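Local coordinates for protein SAS-6 (Leishmania major, PDB 4CKM) that probably builds the ninefold-symmetric cartwheel of centrioles and basal bodies, its N-terminal head domains joining coiled-coil dimers into a ring, at residues V65-G70 with G117-L122. Sequence-based numbering, arbitrary orientation.
Sequences VRTGRG and GFPRYL
Val65 and Thr67, two residues apart on one strand, meet the ring of Pro119 on helix 117-130. CG1 of Val65 lies 4.4 Å from CB of Pro119, and CG2 of Thr67 comes to 4.2 Å from CG of the same ring, so one proline touches both strand side chains through neighbouring ring carbons. These are loose van der Waals contacts; no direct hydrogen bond joins 65-70 to 117-122. The Thr67 side chain and the proline ring run across each other at roughly a right angle. With chi1 at 62°, Thr67 sets OG1 between its own N and C, while CG2 stands opposite C and is the branch that meets the ring.

The hydroxyl makes the polar half of the contact through a water, 2.6 Å from OG1 of Thr67 and 2.7 Å from NH2 of Arg120, which donates to it. Arg120 starts out pointing away from the strand, yet its long chain brings the guanidinium back toward Thr67, close enough for one water to bridge NH2 and OG1, and NH1 also bonds to the carbonyl of His116. OG1 has a further, weak hydrogen bond to the carbonyl of Gln38.

Strand 57-70 runs between strands 39-50 and 76-85 in the sheet of this SAS-6 head domain, and helix 117-130 packs against one face of that sheet: Pro119 also touches Leu40 and Val79, and Leu122 reaches Val81. Further round the helix, Phe118 meets Phe105 of helix 102-109 edge-to-face, and Tyr121 stacks on Phe163 of the second subunit.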
loop_
_atom_site.group_PDB
_atom_site.type_symbol
_atom_site.label_atom_id
_atom_site.label_comp_id
_atom_site.label_asym_id
_atom_site.label_seq_id
_atom_site.Cartn_x
_atom_site.Cartn_y
_atom_site.Cartn_z
ATOM N N VAL A 65 -0.213 -21.820 -7.899
ATOM C CA VAL A 65 0.609 -21.707 -6.712
ATOM C C VAL A 65 1.016 -23.117 -6.304
ATOM O O VAL A 65 0.157 -23.988 -6.121
ATOM C CB VAL A 65 -0.135 -21.011 -5.542
ATOM C CG1 VAL A 65 0.741 -20.958 -4.300
ATOM C CG2 VAL A 65 -0.579 -19.609 -5.916
ATOM N N ARG A 66 2.323 -23.329 -6.168
ATOM C CA ARG A 66 2.881 -24.632 -5.779
ATOM C C ARG A 66 3.982 -24.467 -4.726
ATOM O O ARG A 66 4.765 -23.514 -4.788
ATOM C CB ARG A 66 3.461 -25.341 -7.006
ATOM C CG ARG A 66 3.948 -26.761 -6.744
ATOM C CD ARG A 66 4.468 -27.420 -8.020
ATOM N NE ARG A 66 5.752 -26.863 -8.471
ATOM C CZ ARG A 66 6.204 -26.865 -9.736
ATOM N NH1 ARG A 66 5.484 -27.378 -10.735
ATOM N NH2 ARG A 66 7.391 -26.331 -10.013
ATOM N N THR A 67 4.006 -25.377 -3.752
ATOM C CA THR A 67 5.104 -25.483 -2.792
ATOM C C THR A 67 5.972 -26.660 -3.171
ATOM O O THR A 67 5.464 -27.684 -3.610
ATOM C CB THR A 67 4.618 -25.731 -1.353
ATOM O OG1 THR A 67 3.915 -26.978 -1.287
ATOM C CG2 THR A 67 3.699 -24.608 -0.894
ATOM N N GLY A 68 7.281 -26.510 -2.997
ATOM C CA GLY A 68 8.220 -27.610 -3.221
ATOM C C GLY A 68 9.584 -27.357 -2.597
ATOM O O GLY A 68 9.698 -26.738 -1.527
ATOM N N ARG A 69 10.616 -27.826 -3.298
ATOM C CA ARG A 69 12.004 -27.756 -2.852
ATOM C C ARG A 69 12.840 -27.212 -3.953
ATOM O O ARG A 69 12.559 -27.433 -5.098
ATOM C CB ARG A 69 12.545 -29.135 -2.543
ATOM C CG ARG A 69 11.857 -29.839 -1.401
ATOM C CD ARG A 69 12.162 -29.160 -0.086
ATOM N NE ARG A 69 11.742 -30.009 1.018
ATOM C CZ ARG A 69 12.340 -30.076 2.203
ATOM N NH1 ARG A 69 13.427 -29.359 2.491
ATOM N NH2 ARG A 69 11.846 -30.891 3.107
ATOM N N GLY A 70 13.896 -26.513 -3.597
ATOM C CA GLY A 70 14.804 -25.969 -4.575
ATOM C C GLY A 70 15.988 -25.429 -3.826
ATOM O O GLY A 70 16.382 -25.970 -2.783
ATOM N N GLY A 117 2.391 -20.455 6.297
ATOM C CA GLY A 117 1.144 -19.730 6.215
ATOM C C GLY A 117 1.047 -18.878 4.968
ATOM O O GLY A 117 -0.043 -18.702 4.418
ATOM N N PHE A 118 2.183 -18.382 4.484
ATOM C CA PHE A 118 2.150 -17.394 3.417
ATOM C C PHE A 118 1.398 -17.837 2.144
ATOM O O PHE A 118 0.521 -17.120 1.672
ATOM C CB PHE A 118 3.540 -16.885 3.059
ATOM C CG PHE A 118 3.537 -16.033 1.847
ATOM C CD1 PHE A 118 2.970 -14.769 1.890
ATOM C CD2 PHE A 118 3.994 -16.526 0.633
ATOM C CE1 PHE A 118 2.907 -13.979 0.754
ATOM C CE2 PHE A 118 3.950 -15.735 -0.515
ATOM C CZ PHE A 118 3.410 -14.460 -0.449
ATOM N N PRO A 119 1.756 -18.996 1.573
ATOM C CA PRO A 119 1.048 -19.444 0.381
ATOM C C PRO A 119 -0.403 -19.789 0.640
ATOM O O PRO A 119 -1.226 -19.596 -0.233
ATOM C CB PRO A 119 1.835 -20.683 -0.065
ATOM C CG PRO A 119 2.526 -21.158 1.167
ATOM C CD PRO A 119 2.839 -19.921 1.952
ATOM N N ARG A 120 -0.730 -20.264 1.827
ATOM C CA ARG A 120 -2.137 -20.512 2.161
ATOM C C ARG A 120 -2.988 -19.232 2.150
ATOM O O ARG A 120 -4.118 -19.217 1.651
ATOM C CB ARG A 120 -2.250 -21.186 3.523
ATOM C CG ARG A 120 -2.167 -22.705 3.477
ATOM C CD ARG A 120 -0.805 -23.267 3.841
ATOM N NE ARG A 120 -0.653 -24.648 3.367
ATOM C CZ ARG A 120 0.507 -25.227 3.048
ATOM N NH1 ARG A 120 1.661 -24.567 3.157
ATOM N NH2 ARG A 120 0.516 -26.479 2.604
ATOM N N TYR A 121 -2.434 -18.174 2.717
ATOM C CA TYR A 121 -3.086 -16.882 2.775
ATOM C C TYR A 121 -3.295 -16.364 1.365
ATOM O O TYR A 121 -4.363 -15.889 0.999
ATOM C CB TYR A 121 -2.236 -15.927 3.639
ATOM C CG TYR A 121 -2.255 -14.446 3.280
ATOM C CD1 TYR A 121 -3.434 -13.699 3.366
ATOM C CD2 TYR A 121 -1.068 -13.771 2.904
ATOM C CE1 TYR A 121 -3.443 -12.338 3.066
ATOM C CE2 TYR A 121 -1.073 -12.418 2.592
ATOM C CZ TYR A 121 -2.261 -11.707 2.684
ATOM O OH TYR A 121 -2.304 -10.374 2.401
ATOM N N LEU A 122 -2.271 -16.497 0.550
ATOM C CA LEU A 122 -2.326 -15.988 -0.788
ATOM C C LEU A 122 -3.399 -16.736 -1.558
ATOM O O LEU A 122 -4.219 -16.137 -2.256
ATOM C CB LEU A 122 -0.974 -16.186 -1.449
ATOM C CG LEU A 122 -0.751 -15.469 -2.765
ATOM C CD1 LEU A 122 -0.840 -13.959 -2.572
ATOM C CD2 LEU A 122 0.603 -15.880 -3.299
HETATM O O HOH W 1 2.550 -27.094 0.878
#